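Local coordinates for putative heme binding protein (Tannerella forsythia, PDB 6EU8) that probably binds heme as an HmuY-like protein whose heme-binding properties differ from those of Porphyromonas gingivalis HmuY, and is captured here in its apo form, at residues K13-D18 with V187-E192; V28-G33 with Y191-K196; K141-E146 with I172-A177. All blocks are in the same frame, centred on the assembly; numbering follows the deposited sequence.

Contact 1 of 3, residues K13-D18 with V187-E192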
ATOM      1  N   LYS A  13      -7.936  14.871   5.523  1.00 33.03           N
ATOM      2  CA  LYS A  13      -8.895  13.805   5.819  1.00 35.09           C
ATOM      3  C   LYS A  13      -8.183  12.627   6.488  1.00 34.20           C
ATOM      4  O   LYS A  13      -6.941  12.575   6.523  1.00 31.09           O
ATOM      5  CB  LYS A  13      -9.592  13.285   4.549  1.00 37.94           C
ATOM      6  CG  LYS A  13     -10.385  14.292   3.728  1.00 43.36           C
ATOM      7  CD  LYS A  13     -11.689  14.667   4.428  1.00 46.56           C
ATOM      8  CE  LYS A  13     -12.478  15.718   3.650  1.00 50.02           C
ATOM      9  NZ  LYS A  13     -13.015  15.177   2.370  1.00 52.92           N
ATOM     10  N   SER A  14      -9.004  11.718   7.008  1.00 34.84           N
ATOM     11  CA  SER A  14      -8.568  10.423   7.555  1.00 34.92           C
ATOM     12  C   SER A  14      -9.263   9.331   6.763  1.00 35.39           C
ATOM     13  O   SER A  14     -10.362   9.539   6.272  1.00 35.32           O
ATOM     14  CB  SER A  14      -8.933  10.306   9.034  1.00 35.33           C
ATOM     15  OG  SER A  14      -8.289  11.299   9.821  1.00 40.74           O
ATOM     16  N   LYS A  15      -8.627   8.159   6.641  1.00 32.76           N
ATOM     17  CA  LYS A  15      -9.229   7.001   5.982  1.00 31.93           C
ATOM     18  C   LYS A  15      -8.934   5.717   6.725  1.00 28.71           C
ATOM     19  O   LYS A  15      -7.877   5.597   7.337  1.00 29.16           O
ATOM     20  CB  LYS A  15      -8.650   6.811   4.582  1.00 35.59           C
ATOM     21  CG  LYS A  15      -9.260   7.663   3.502  1.00 40.46           C
ATOM     22  CD  LYS A  15     -10.673   7.207   3.221  1.00 42.90           C
ATOM     23  CE  LYS A  15     -11.038   7.414   1.777  1.00 45.93           C
ATOM     24  NZ  LYS A  15     -12.511   7.245   1.687  1.00 47.17           N
ATOM     25  N   THR A  16      -9.852   4.766   6.615  1.00 29.01           N
ATOM     26  CA  THR A  16      -9.653   3.406   7.126  1.00 27.26           C
ATOM     27  C   THR A  16      -9.927   2.428   5.986  1.00 28.27           C
ATOM     28  O   THR A  16     -11.015   2.436   5.404  1.00 29.71           O
ATOM     29  CB  THR A  16     -10.556   3.117   8.336  1.00 30.25           C
ATOM     30  OG1 THR A  16     -10.190   4.012   9.401  1.00 32.43           O
ATOM     31  CG2 THR A  16     -10.390   1.672   8.795  1.00 31.64           C
ATOM     32  N   ILE A  17      -8.919   1.615   5.647  1.00 25.76           N
ATOM     33  CA  ILE A  17      -8.976   0.673   4.518  1.00 25.76           C
ATOM     34  C   ILE A  17      -8.938  -0.787   5.007  1.00 25.85           C
ATOM     35  O   ILE A  17      -8.027  -1.195   5.734  1.00 25.67           O
ATOM     36  CB  ILE A  17      -7.799   0.898   3.515  1.00 26.56           C
ATOM     37  CG1 ILE A  17      -7.737   2.351   3.020  1.00 28.94           C
ATOM     38  CG2 ILE A  17      -7.843  -0.114   2.367  1.00 27.03           C
ATOM     39  CD1 ILE A  17      -8.943   2.810   2.223  1.00 29.14           C
ATOM     40  N   ASP A  18      -9.910  -1.583   4.569  1.00 24.43           N
ATOM     41  CA  ASP A  18      -9.910  -3.022   4.838  1.00 25.11           C
ATOM     42  C   ASP A  18      -9.029  -3.741   3.825  1.00 25.38           C
ATOM     43  O   ASP A  18      -9.487  -4.098   2.734  1.00 26.35           O
ATOM     44  CB  ASP A  18     -11.335  -3.573   4.820  1.00 27.00           C
ATOM     45  CG  ASP A  18     -11.407  -5.061   5.089  1.00 28.53           C
ATOM     46  OD1 ASP A  18     -10.367  -5.743   5.207  1.00 26.57           O
ATOM     47  OD2 ASP A  18     -12.555  -5.569   5.147  1.00 33.13           O
ATOM     48  N   VAL A 187      -6.067  -0.744   7.799  1.00 23.81           N
ATOM     49  CA  VAL A 187      -5.031   0.272   7.740  1.00 24.07           C
ATOM     50  C   VAL A 187      -5.651   1.657   7.792  1.00 25.65           C
ATOM     51  O   VAL A 187      -6.441   1.996   6.899  1.00 25.33           O
ATOM     52  CB  VAL A 187      -4.190   0.092   6.451  1.00 24.14           C
ATOM     53  CG1 VAL A 187      -3.135   1.180   6.321  1.00 24.31           C
ATOM     54  CG2 VAL A 187      -3.553  -1.294   6.420  1.00 22.35           C
ATOM     55  N   SER A 188      -5.309   2.439   8.823  1.00 24.69           N
ATOM     56  CA  SER A 188      -5.817   3.841   8.989  1.00 25.98           C
ATOM     57  C   SER A 188      -4.695   4.861   8.871  1.00 26.11           C
ATOM     58  O   SER A 188      -3.582   4.610   9.338  1.00 24.25           O
ATOM     59  CB  SER A 188      -6.548   4.009  10.334  1.00 26.21           C
ATOM     60  OG  SER A 188      -7.687   3.188  10.425  1.00 28.34           O
ATOM     61  N   PHE A 189      -4.975   6.014   8.219  1.00 23.91           N
ATOM     62  CA  PHE A 189      -4.012   7.093   8.117  1.00 24.71           C
ATOM     63  C   PHE A 189      -4.717   8.437   8.027  1.00 25.01           C
ATOM     64  O   PHE A 189      -5.858   8.507   7.561  1.00 26.90           O
ATOM     65  CB  PHE A 189      -3.092   6.907   6.877  1.00 24.75           C
ATOM     66  CG  PHE A 189      -3.835   6.605   5.597  1.00 23.95           C
ATOM     67  CD1 PHE A 189      -4.215   5.320   5.276  1.00 23.53           C
ATOM     68  CD2 PHE A 189      -4.170   7.635   4.706  1.00 25.97           C
ATOM     69  CE1 PHE A 189      -4.933   5.048   4.101  1.00 26.59           C
ATOM     70  CE2 PHE A 189      -4.865   7.370   3.530  1.00 26.30           C
ATOM     71  CZ  PHE A 189      -5.242   6.081   3.220  1.00 26.01           C
ATOM     72  N   ASN A 190      -4.016   9.464   8.486  1.00 25.60           N
ATOM     73  CA  ASN A 190      -4.408  10.858   8.278  1.00 27.33           C
ATOM     74  C   ASN A 190      -3.566  11.386   7.128  1.00 26.71           C
ATOM     75  O   ASN A 190      -2.426  10.962   6.942  1.00 25.28           O
ATOM     76  CB  ASN A 190      -4.138  11.668   9.558  1.00 27.92           C
ATOM     77  CG  ASN A 190      -4.953  11.183  10.749  1.00 28.31           C
ATOM     78  OD1 ASN A 190      -6.006  10.574  10.598  1.00 30.64           O
ATOM     79  ND2 ASN A 190      -4.450  11.475  11.952  1.00 31.59           N
ATOM     80  N   TYR A 191      -4.109  12.304   6.315  1.00 28.00           N
ATOM     81  CA  TYR A 191      -3.313  12.924   5.266  1.00 26.97           C
ATOM     82  C   TYR A 191      -3.673  14.395   4.965  1.00 25.67           C
ATOM     83  O   TYR A 191      -4.768  14.828   5.293  1.00 27.95           O
ATOM     84  CB  TYR A 191      -3.360  12.094   3.955  1.00 27.26           C
ATOM     85  CG  TYR A 191      -4.694  12.022   3.293  1.00 27.73           C
ATOM     86  CD1 TYR A 191      -5.629  11.056   3.635  1.00 28.24           C
ATOM     87  CD2 TYR A 191      -5.043  12.943   2.290  1.00 28.31           C
ATOM     88  CE1 TYR A 191      -6.862  10.980   2.987  1.00 30.91           C
ATOM     89  CE2 TYR A 191      -6.255  12.879   1.670  1.00 31.41           C
ATOM     90  CZ  TYR A 191      -7.151  11.907   1.996  1.00 31.62           C
ATOM     91  OH  TYR A 191      -8.359  11.851   1.355  1.00 36.30           O
ATOM     92  N   GLU A 192      -2.746  15.088   4.334  1.00 27.42           N
ATOM     93  CA  GLU A 192      -2.968  16.448   3.785  1.00 27.37           C
ATOM     94  C   GLU A 192      -2.500  16.424   2.310  1.00 25.04           C
ATOM     95  O   GLU A 192      -1.306  16.334   2.036  1.00 26.71           O
ATOM     96  CB  GLU A 192      -2.232  17.513   4.627  1.00 30.90           C
ATOM     97  CG  GLU A 192      -2.652  17.506   6.095  1.00 32.89           C
ATOM     98  CD  GLU A 192      -2.191  18.724   6.901  1.00 34.79           C
ATOM     99  OE1 GLU A 192      -1.322  19.479   6.435  1.00 36.39           O
ATOM    100  OE2 GLU A 192      -2.711  18.901   8.036  1.00 34.64           O
TER

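Contact 2 of 3, residues V28-G33 with Y191-K196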
ATOM      1  N   VAL A  28      -6.859   3.906  -3.882  1.00 24.78           N
ATOM      2  CA  VAL A  28      -7.350   5.066  -3.093  1.00 25.95           C
ATOM      3  C   VAL A  28      -7.072   6.392  -3.812  1.00 24.74           C
ATOM      4  O   VAL A  28      -5.930   6.705  -4.134  1.00 24.74           O
ATOM      5  CB  VAL A  28      -6.684   5.137  -1.686  1.00 26.03           C
ATOM      6  CG1 VAL A  28      -7.270   6.270  -0.814  1.00 26.16           C
ATOM      7  CG2 VAL A  28      -6.784   3.795  -0.953  1.00 25.39           C
ATOM      8  N   ASN A  29      -8.154   7.177  -4.030  1.00 25.61           N
ATOM      9  CA  ASN A  29      -8.075   8.551  -4.522  1.00 27.82           C
ATOM     10  C   ASN A  29      -8.091   9.510  -3.325  1.00 25.67           C
ATOM     11  O   ASN A  29      -9.110   9.604  -2.619  1.00 28.37           O
ATOM     12  CB  ASN A  29      -9.287   8.833  -5.425  1.00 29.13           C
ATOM     13  CG  ASN A  29      -9.177  10.152  -6.166  1.00 31.17           C
ATOM     14  OD1 ASN A  29      -8.834  11.177  -5.582  1.00 30.63           O
ATOM     15  ND2 ASN A  29      -9.461  10.128  -7.466  1.00 32.49           N
ATOM     16  N   LEU A  30      -6.960  10.136  -3.060  1.00 28.04           N
ATOM     17  CA  LEU A  30      -6.802  11.065  -1.930  1.00 28.41           C
ATOM     18  C   LEU A  30      -7.466  12.423  -2.166  1.00 32.04           C
ATOM     19  O   LEU A  30      -7.777  13.128  -1.196  1.00 32.78           O
ATOM     20  CB  LEU A  30      -5.333  11.249  -1.607  1.00 28.18           C
ATOM     21  CG  LEU A  30      -4.571   9.977  -1.215  1.00 26.67           C
ATOM     22  CD1 LEU A  30      -3.071  10.229  -1.217  1.00 29.31           C
ATOM     23  CD2 LEU A  30      -5.056   9.479   0.149  1.00 27.41           C
ATOM     24  N   GLU A  31      -7.689  12.780  -3.439  1.00 30.48           N
ATOM     25  CA  GLU A  31      -8.338  14.056  -3.768  1.00 35.79           C
ATOM     26  C   GLU A  31      -9.831  13.960  -3.458  1.00 36.00           C
ATOM     27  O   GLU A  31     -10.384  14.836  -2.800  1.00 38.86           O
ATOM     28  CB  GLU A  31      -8.084  14.470  -5.233  1.00 35.47           C
ATOM     29  CG  GLU A  31      -8.665  15.859  -5.591  1.00 39.34           C
ATOM     30  CD  GLU A  31      -8.138  16.474  -6.883  1.00 43.38           C
ATOM     31  OE1 GLU A  31      -7.424  15.821  -7.676  1.00 45.26           O
ATOM     32  OE2 GLU A  31      -8.446  17.662  -7.110  1.00 45.92           O
ATOM     33  N   THR A  32     -10.469  12.885  -3.918  1.00 34.67           N
ATOM     34  CA  THR A  32     -11.914  12.682  -3.792  1.00 36.70           C
ATOM     35  C   THR A  32     -12.367  11.789  -2.638  1.00 38.31           C
ATOM     36  O   THR A  32     -13.537  11.806  -2.262  1.00 38.40           O
ATOM     37  CB  THR A  32     -12.484  12.034  -5.070  1.00 37.60           C
ATOM     38  OG1 THR A  32     -11.936  10.713  -5.239  1.00 34.85           O
ATOM     39  CG2 THR A  32     -12.183  12.880  -6.297  1.00 36.11           C
ATOM     40  N   GLY A  33     -11.460  10.971  -2.107  1.00 35.66           N
ATOM     41  CA  GLY A  33     -11.819   9.964  -1.115  1.00 33.56           C
ATOM     42  C   GLY A  33     -12.394   8.644  -1.627  1.00 34.35           C
ATOM     43  O   GLY A  33     -12.685   7.756  -0.825  1.00 33.89           O
ATOM     44  N   TYR A 191      -4.109  12.304   6.315  1.00 28.00           N
ATOM     45  CA  TYR A 191      -3.313  12.924   5.266  1.00 26.97           C
ATOM     46  C   TYR A 191      -3.673  14.395   4.965  1.00 25.67           C
ATOM     47  O   TYR A 191      -4.768  14.828   5.293  1.00 27.95           O
ATOM     48  CB  TYR A 191      -3.360  12.094   3.955  1.00 27.26           C
ATOM     49  CG  TYR A 191      -4.694  12.022   3.293  1.00 27.73           C
ATOM     50  CD1 TYR A 191      -5.629  11.056   3.635  1.00 28.24           C
ATOM     51  CD2 TYR A 191      -5.043  12.943   2.290  1.00 28.31           C
ATOM     52  CE1 TYR A 191      -6.862  10.980   2.987  1.00 30.91           C
ATOM     53  CE2 TYR A 191      -6.255  12.879   1.670  1.00 31.41           C
ATOM     54  CZ  TYR A 191      -7.151  11.907   1.996  1.00 31.62           C
ATOM     55  OH  TYR A 191      -8.359  11.851   1.355  1.00 36.30           O
ATOM     56  N   GLU A 192      -2.746  15.088   4.334  1.00 27.42           N
ATOM     57  CA  GLU A 192      -2.968  16.448   3.785  1.00 27.37           C
ATOM     58  C   GLU A 192      -2.500  16.424   2.310  1.00 25.04           C
ATOM     59  O   GLU A 192      -1.306  16.334   2.036  1.00 26.71           O
ATOM     60  CB  GLU A 192      -2.232  17.513   4.627  1.00 30.90           C
ATOM     61  CG  GLU A 192      -2.652  17.506   6.095  1.00 32.89           C
ATOM     62  CD  GLU A 192      -2.191  18.724   6.901  1.00 34.79           C
ATOM     63  OE1 GLU A 192      -1.322  19.479   6.435  1.00 36.39           O
ATOM     64  OE2 GLU A 192      -2.711  18.901   8.036  1.00 34.64           O
ATOM     65  N   PHE A 193      -3.458  16.493   1.385  1.00 28.06           N
ATOM     66  CA  PHE A 193      -3.217  16.379  -0.078  1.00 27.08           C
ATOM     67  C   PHE A 193      -3.296  17.766  -0.727  1.00 27.90           C
ATOM     68  O   PHE A 193      -4.287  18.442  -0.512  1.00 29.58           O
ATOM     69  CB  PHE A 193      -4.290  15.470  -0.690  1.00 28.19           C
ATOM     70  CG  PHE A 193      -4.212  15.318  -2.190  1.00 29.67           C
ATOM     71  CD1 PHE A 193      -3.426  14.335  -2.782  1.00 29.81           C
ATOM     72  CD2 PHE A 193      -4.969  16.136  -3.014  1.00 32.07           C
ATOM     73  CE1 PHE A 193      -3.362  14.185  -4.159  1.00 31.19           C
ATOM     74  CE2 PHE A 193      -4.917  15.989  -4.387  1.00 32.68           C
ATOM     75  CZ  PHE A 193      -4.108  15.024  -4.969  1.00 32.57           C
ATOM     76  N   GLN A 194      -2.269  18.125  -1.498  1.00 29.16           N
ATOM     77  CA  GLN A 194      -2.252  19.378  -2.291  1.00 30.56           C
ATOM     78  C   GLN A 194      -2.612  19.093  -3.777  1.00 31.19           C
ATOM     79  O   GLN A 194      -1.736  18.611  -4.499  1.00 32.46           O
ATOM     80  CB  GLN A 194      -0.872  20.026  -2.190  1.00 33.87           C
ATOM     81  CG  GLN A 194      -0.740  21.335  -2.987  1.00 35.46           C
ATOM     82  CD  GLN A 194      -1.800  22.363  -2.616  1.00 40.81           C
ATOM     83  OE1 GLN A 194      -1.792  22.894  -1.509  1.00 39.56           O
ATOM     84  NE2 GLN A 194      -2.743  22.616  -3.530  1.00 38.86           N
ATOM     85  N   PRO A 195      -3.865  19.426  -4.225  1.00 32.27           N
ATOM     86  CA  PRO A 195      -4.210  19.245  -5.647  1.00 34.81           C
ATOM     87  C   PRO A 195      -3.496  20.229  -6.578  1.00 37.12           C
ATOM     88  O   PRO A 195      -3.074  21.313  -6.148  1.00 40.06           O
ATOM     89  CB  PRO A 195      -5.728  19.463  -5.703  1.00 34.72           C
ATOM     90  CG  PRO A 195      -6.192  19.582  -4.290  1.00 34.75           C
ATOM     91  CD  PRO A 195      -5.015  19.974  -3.472  1.00 34.54           C
ATOM     92  N   LYS A 196      -3.346  19.821  -7.835  1.00 37.61           N
ATOM     93  CA  LYS A 196      -2.867  20.704  -8.904  1.00 40.06           C
ATOM     94  C   LYS A 196      -4.031  21.012  -9.840  1.00 42.28           C
ATOM     95  O   LYS A 196      -5.123  20.445  -9.748  1.00 40.20           O
ATOM     96  CB  LYS A 196      -1.725  20.046  -9.697  1.00 40.53           C
ATOM     97  CG  LYS A 196      -0.349  20.178  -9.062  1.00 42.81           C
ATOM     98  CD  LYS A 196       0.068  21.639  -8.968  1.00 46.05           C
ATOM     99  CE  LYS A 196       1.574  21.808  -8.956  1.00 48.69           C
ATOM    100  NZ  LYS A 196       2.173  21.128  -7.778  1.00 51.95           N
ATOM    101  OXT LYS A 196      -3.901  21.862 -10.719  1.00 45.97           O
TER
HETATM  102  O   HOH W   1      -4.536  17.142  -8.422  1.00 42.15           O
HETATM  103  O   HOH W   2      -7.197  18.677  -9.462  1.00 49.10           O

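Contact 3 of 3, residues K141-E146 with I172-A177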
ATOM      1  N   LYS A 141       6.943   1.050   2.566  1.00 20.76           N
ATOM      2  CA  LYS A 141       6.959  -0.258   3.296  1.00 21.98           C
ATOM      3  C   LYS A 141       7.415  -0.080   4.733  1.00 22.27           C
ATOM      4  O   LYS A 141       6.976  -0.817   5.639  1.00 23.07           O
ATOM      5  CB  LYS A 141       7.892  -1.232   2.581  1.00 24.21           C
ATOM      6  CG  LYS A 141       7.876  -2.685   3.076  1.00 27.65           C
ATOM      7  CD  LYS A 141       9.015  -3.486   2.436  1.00 33.04           C
ATOM      8  CE  LYS A 141       9.320  -4.773   3.181  1.00 37.38           C
ATOM      9  NZ  LYS A 141       8.456  -5.878   2.718  1.00 39.29           N
ATOM     10  N   THR A 142       8.263   0.912   4.967  1.00 23.23           N
ATOM     11  CA  THR A 142       8.765   1.186   6.316  1.00 21.52           C
ATOM     12  C   THR A 142       7.760   1.773   7.311  1.00 21.58           C
ATOM     13  O   THR A 142       8.125   2.012   8.478  1.00 23.30           O
ATOM     14  CB  THR A 142      10.033   2.055   6.292  1.00 22.23           C
ATOM     15  OG1 THR A 142       9.725   3.423   5.975  1.00 22.93           O
ATOM     16  CG2 THR A 142      11.067   1.482   5.328  1.00 22.82           C
ATOM     17  N   TRP A 143       6.507   2.018   6.912  1.00 19.96           N
ATOM     18  CA  TRP A 143       5.457   2.443   7.856  1.00 20.06           C
ATOM     19  C   TRP A 143       5.281   1.429   9.004  1.00 20.54           C
ATOM     20  O   TRP A 143       4.864   1.809  10.081  1.00 21.46           O
ATOM     21  CB  TRP A 143       4.120   2.727   7.156  1.00 20.60           C
ATOM     22  CG  TRP A 143       3.236   1.532   6.791  1.00 20.23           C
ATOM     23  CD1 TRP A 143       3.346   0.694   5.723  1.00 21.34           C
ATOM     24  CD2 TRP A 143       2.064   1.122   7.503  1.00 20.91           C
ATOM     25  NE1 TRP A 143       2.338  -0.249   5.748  1.00 19.67           N
ATOM     26  CE2 TRP A 143       1.511   0.025   6.809  1.00 21.10           C
ATOM     27  CE3 TRP A 143       1.424   1.593   8.654  1.00 21.11           C
ATOM     28  CZ2 TRP A 143       0.351  -0.632   7.244  1.00 21.25           C
ATOM     29  CZ3 TRP A 143       0.252   0.955   9.078  1.00 21.59           C
ATOM     30  CH2 TRP A 143      -0.276  -0.142   8.368  1.00 21.16           C
ATOM     31  N   ILE A 144       5.608   0.159   8.738  1.00 21.81           N
ATOM     32  CA  ILE A 144       5.683  -0.888   9.784  1.00 21.98           C
ATOM     33  C   ILE A 144       7.154  -1.047  10.186  1.00 21.62           C
ATOM     34  O   ILE A 144       8.000  -1.371   9.362  1.00 22.86           O
ATOM     35  CB  ILE A 144       5.147  -2.233   9.230  1.00 22.54           C
ATOM     36  CG1 ILE A 144       3.671  -2.144   8.835  1.00 23.39           C
ATOM     37  CG2 ILE A 144       5.438  -3.402  10.191  1.00 24.31           C
ATOM     38  CD1 ILE A 144       2.716  -1.810   9.957  1.00 23.74           C
ATOM     39  N   VAL A 145       7.459  -0.815  11.471  1.00 21.28           N
ATOM     40  CA  VAL A 145       8.779  -1.098  11.999  1.00 23.11           C
ATOM     41  C   VAL A 145       8.942  -2.630  12.210  1.00 22.95           C
ATOM     42  O   VAL A 145       9.969  -3.195  11.826  1.00 24.00           O
ATOM     43  CB  VAL A 145       9.023  -0.378  13.337  1.00 23.56           C
ATOM     44  CG1 VAL A 145      10.415  -0.725  13.920  1.00 24.10           C
ATOM     45  CG2 VAL A 145       8.870   1.143  13.173  1.00 23.75           C
ATOM     46  N   GLU A 146       7.956  -3.237  12.871  1.00 23.41           N
ATOM     47  CA  GLU A 146       7.947  -4.696  13.147  1.00 27.12           C
ATOM     48  C   GLU A 146       6.534  -5.224  13.020  1.00 24.50           C
ATOM     49  O   GLU A 146       5.588  -4.587  13.491  1.00 22.99           O
ATOM     50  CB  GLU A 146       8.309  -4.984  14.614  1.00 33.11           C
ATOM     51  CG  GLU A 146       9.724  -4.837  15.083  1.00 40.85           C
ATOM     52  CD  GLU A 146       9.846  -5.475  16.472  1.00 45.86           C
ATOM     53  OE1 GLU A 146       9.732  -6.718  16.553  1.00 51.18           O
ATOM     54  OE2 GLU A 146       9.968  -4.737  17.473  1.00 55.47           O
ATOM     55  N   ILE A 172       1.454  12.091   4.610  1.00 24.60           N
ATOM     56  CA  ILE A 172       0.693  10.959   5.149  1.00 24.17           C
ATOM     57  C   ILE A 172       1.294  10.480   6.488  1.00 22.76           C
ATOM     58  O   ILE A 172       2.506  10.306   6.576  1.00 26.80           O
ATOM     59  CB  ILE A 172       0.686   9.770   4.140  1.00 24.00           C
ATOM     60  CG1 ILE A 172       0.133  10.188   2.751  1.00 26.06           C
ATOM     61  CG2 ILE A 172      -0.110   8.612   4.717  1.00 25.73           C
ATOM     62  CD1 ILE A 172       0.178   9.104   1.672  1.00 27.23           C
ATOM     63  N   LYS A 173       0.442  10.338   7.502  1.00 25.42           N
ATOM     64  CA  LYS A 173       0.838   9.741   8.788  1.00 26.28           C
ATOM     65  C   LYS A 173      -0.088   8.570   9.061  1.00 24.00           C
ATOM     66  O   LYS A 173      -1.301   8.727   9.222  1.00 24.53           O
ATOM     67  CB  LYS A 173       0.742  10.770   9.930  1.00 29.23           C
ATOM     68  CG  LYS A 173       1.249  10.212  11.267  1.00 35.70           C
ATOM     69  CD  LYS A 173       2.030  11.231  12.082  1.00 40.29           C
ATOM     70  CE  LYS A 173       2.189  10.782  13.538  1.00 44.72           C
ATOM     71  NZ  LYS A 173       3.525  11.132  14.109  1.00 42.96           N
ATOM     72  N   PHE A 174       0.485   7.354   9.125  1.00 25.17           N
ATOM     73  CA  PHE A 174      -0.286   6.148   9.421  1.00 24.70           C
ATOM     74  C   PHE A 174      -0.544   6.090  10.917  1.00 25.28           C
ATOM     75  O   PHE A 174       0.331   6.450  11.698  1.00 27.33           O
ATOM     76  CB  PHE A 174       0.419   4.871   8.939  1.00 25.47           C
ATOM     77  CG  PHE A 174       0.530   4.777   7.434  1.00 25.40           C
ATOM     78  CD1 PHE A 174       1.605   5.352   6.774  1.00 24.59           C
ATOM     79  CD2 PHE A 174      -0.450   4.123   6.679  1.00 25.94           C
ATOM     80  CE1 PHE A 174       1.715   5.305   5.388  1.00 26.01           C
ATOM     81  CE2 PHE A 174      -0.343   4.079   5.295  1.00 26.94           C
ATOM     82  CZ  PHE A 174       0.750   4.654   4.657  1.00 26.96           C
ATOM     83  N   THR A 175      -1.764   5.734  11.290  1.00 24.08           N
ATOM     84  CA  THR A 175      -2.176   5.734  12.693  1.00 26.07           C
ATOM     85  C   THR A 175      -2.511   4.365  13.262  1.00 25.33           C
ATOM     86  O   THR A 175      -2.358   4.160  14.474  1.00 26.88           O
ATOM     87  CB  THR A 175      -3.377   6.677  12.936  1.00 25.63           C
ATOM     88  OG1 THR A 175      -4.534   6.244  12.210  1.00 24.55           O
ATOM     89  CG2 THR A 175      -3.016   8.109  12.567  1.00 28.50           C
ATOM     90  N   ASP A 176      -2.984   3.435  12.427  1.00 25.13           N
ATOM     91  CA  ASP A 176      -3.381   2.099  12.887  1.00 25.39           C
ATOM     92  C   ASP A 176      -3.160   1.036  11.814  1.00 25.03           C
ATOM     93  O   ASP A 176      -3.335   1.299  10.606  1.00 24.56           O
ATOM     94  CB  ASP A 176      -4.871   2.064  13.318  1.00 27.03           C
ATOM     95  CG  ASP A 176      -5.243   3.156  14.352  1.00 31.24           C
ATOM     96  OD1 ASP A 176      -5.595   4.302  13.943  1.00 32.74           O
ATOM     97  OD2 ASP A 176      -5.238   2.848  15.584  1.00 28.98           O
ATOM     98  N   ALA A 177      -2.802  -0.167  12.266  1.00 24.15           N
ATOM     99  CA  ALA A 177      -2.699  -1.370  11.400  1.00 22.99           C
ATOM    100  C   ALA A 177      -3.671  -2.484  11.765  1.00 23.81           C
ATOM    101  O   ALA A 177      -3.728  -3.517  11.065  1.00 24.48           O
ATOM    102  CB  ALA A 177      -1.297  -1.905  11.447  1.00 21.20           C
TER

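Contact 1 of 3, residues K13-D18 with V187-E192
K15 and F189 face each other at the middle of an antiparallel pairing that joins 13-18, in the first strand, to 187-192, in the last, within the large sheet of this HmuY-family protein. Their peptides bond both ways, K15 N to F189 O at 2.9 Å and F189 N to K15 O at 3.1 Å, and the pairs K13-Y191 and I17-V187 repeat the scheme on either side, making a ladder of six backbone bonds. On the face of K13, K15, I17, V187, F189 and Y191, the contact is tight and largely carbon against carbon. With CG of F189 tucked between its own backbone N and carbonyl carbon (chi1 49°), the ring leans over the partner strand and offers a face to K15. There K15 CB makes a CH-pi contact, 4.1 Å from the F189 ring centroid and 27° off the ring normal, while I17 CG1 comes within 4.0 Å of F189 CE1. Y191 leans the same way and passes beneath the K13 backbone, its OH 3.7 Å from K13 CB and hydrogen-bonded to L30 O, with K15 CG at its ring edge. The lysine tails lead away; K15 NZ ends on G33 O. The other face, more open to solvent, carries small polar groups joined in pairs. S14 OG donates a short 2.5 Å bond to N190 OD1, approaching from above the amide's carbonyl plane and off its lone pairs. T16 OG1 and S188 OG lie 2.8 Å apart in a hydroxyl-hydroxyl bond. Strand 184-194 is bonded along its far edge to strand 169-178, while I17, V187 and F189 pack against I73 of strand 71-74 in the four-stranded sheet, with I17 also reaching T26 and V28 of strand 24-28.

Contact 2 of 3, residues V28-G33 with Y191-K196
L30 holds the Y191 side chain in two ways at once: a methyl presses on the aromatic face while the backbone carbonyl accepts a hydrogen bond from the phenol. L30 belongs to a turn built on an Asx motif, in which N29 OD1 accepts from T32 N at 2.9 Å, and this turn links strands 24-28 and 35-39 of the four-stranded antiparallel sheet. L30 CD2 stands almost exactly over the middle of the Y191 ring, 3.6 Å from its centroid and 10° off the normal, a close CH-pi contact. The hydroxyl meanwhile reaches past the side chain, Y191 OH donating to L30 O at 2.9 Å. Together the two contacts restrain the tilt and position of the ring, and they give a buried phenol a backbone acceptor. F193, two residues further along the strand, receives the next part of the turn. Its CG lies opposite the backbone N (chi1 177°), which carries the ring out beneath the L30-E31 peptide, and L30 C and E31 CA both lie over one of its faces. L30 CB touches F193 CD1 at 3.8 Å, and E31 CB closes on F193 CE2 at 3.6 Å. H70 also meets the F193 ring, with the planes inclined, and its ND1 hydrogen-bonds with L30 N. Beyond this apolar patch the contact turns polar as the chain ends. The extended E31 side chain runs past P195, and its carboxylate reaches the C-terminal residue through two waters. One water links E31 OE1 to K196 N; the other lies 2.8 Å from E31 OE2 and 2.7 Å from K196 O, an oxygen of the C-terminal carboxylate.

Contact 3 of 3, residues K141-E146 with I172-A177
W143 holds CG between its own backbone N and carbonyl carbon (chi1 80°), whereas F174 sets CG opposite its carbonyl carbon (chi1 -66°). From these positions the two side chains cross at about a right angle and lay their rings partly over one another. The planes are inclined by 32°, too oblique for a stack and too shallow for an edge-to-face pair, and the five-membered ring of W143 lies 4.5 Å from the F174 ring, centroid to centroid. The tightest approach falls at the base of the phenylalanine, where F174 CB comes within 3.4 Å of W143 CE3. On the opposite face of the indole I144 CD1 is set 3.6 Å above the ring plane of W143, so residues of both segments sandwich it. F174 is likewise covered on two sides, by W143 and by I172 CG2. The far end of the indole points along the strand: W143 CH2 meets A177 CB at 3.7 Å, and D176 O lies at the ring edge, 3.9 Å from W143 CZ3. D176 is one half of a classic beta bulge, since T175 and D176 both face S188. The contact thus joins the short 3-10 turn at 141-143 to strand 169-178, with V187 and F160 from the flanking strands also packing on the tryptophan. No hydrogen bond crosses between the segments. Cohesion here comes from apolar and aromatic surfaces, and the one polar atom of the buried indole, NE1, is satisfied by F76 O.

In the fold
Near the N terminus strand 11-18 supplies the first half of contact 1; the turn at 28-33 then opens contact 2. Both close only on the last strand, 184-194, so each spans most of the chain. Contact 2 opens later than contact 1, but both close on the same strand, where they share Y191 and E192. Contact 3 closes a much shorter loop, from 141-146 to 172-177, nested inside both. Strand 184-194 lies between strands 11-18 and 169-178 in the large sheet. Contact 1 is within that sheet, contact 2 ties it to the turn of the four-stranded sheet, and contact 3 fastens the 3-10 segment to it.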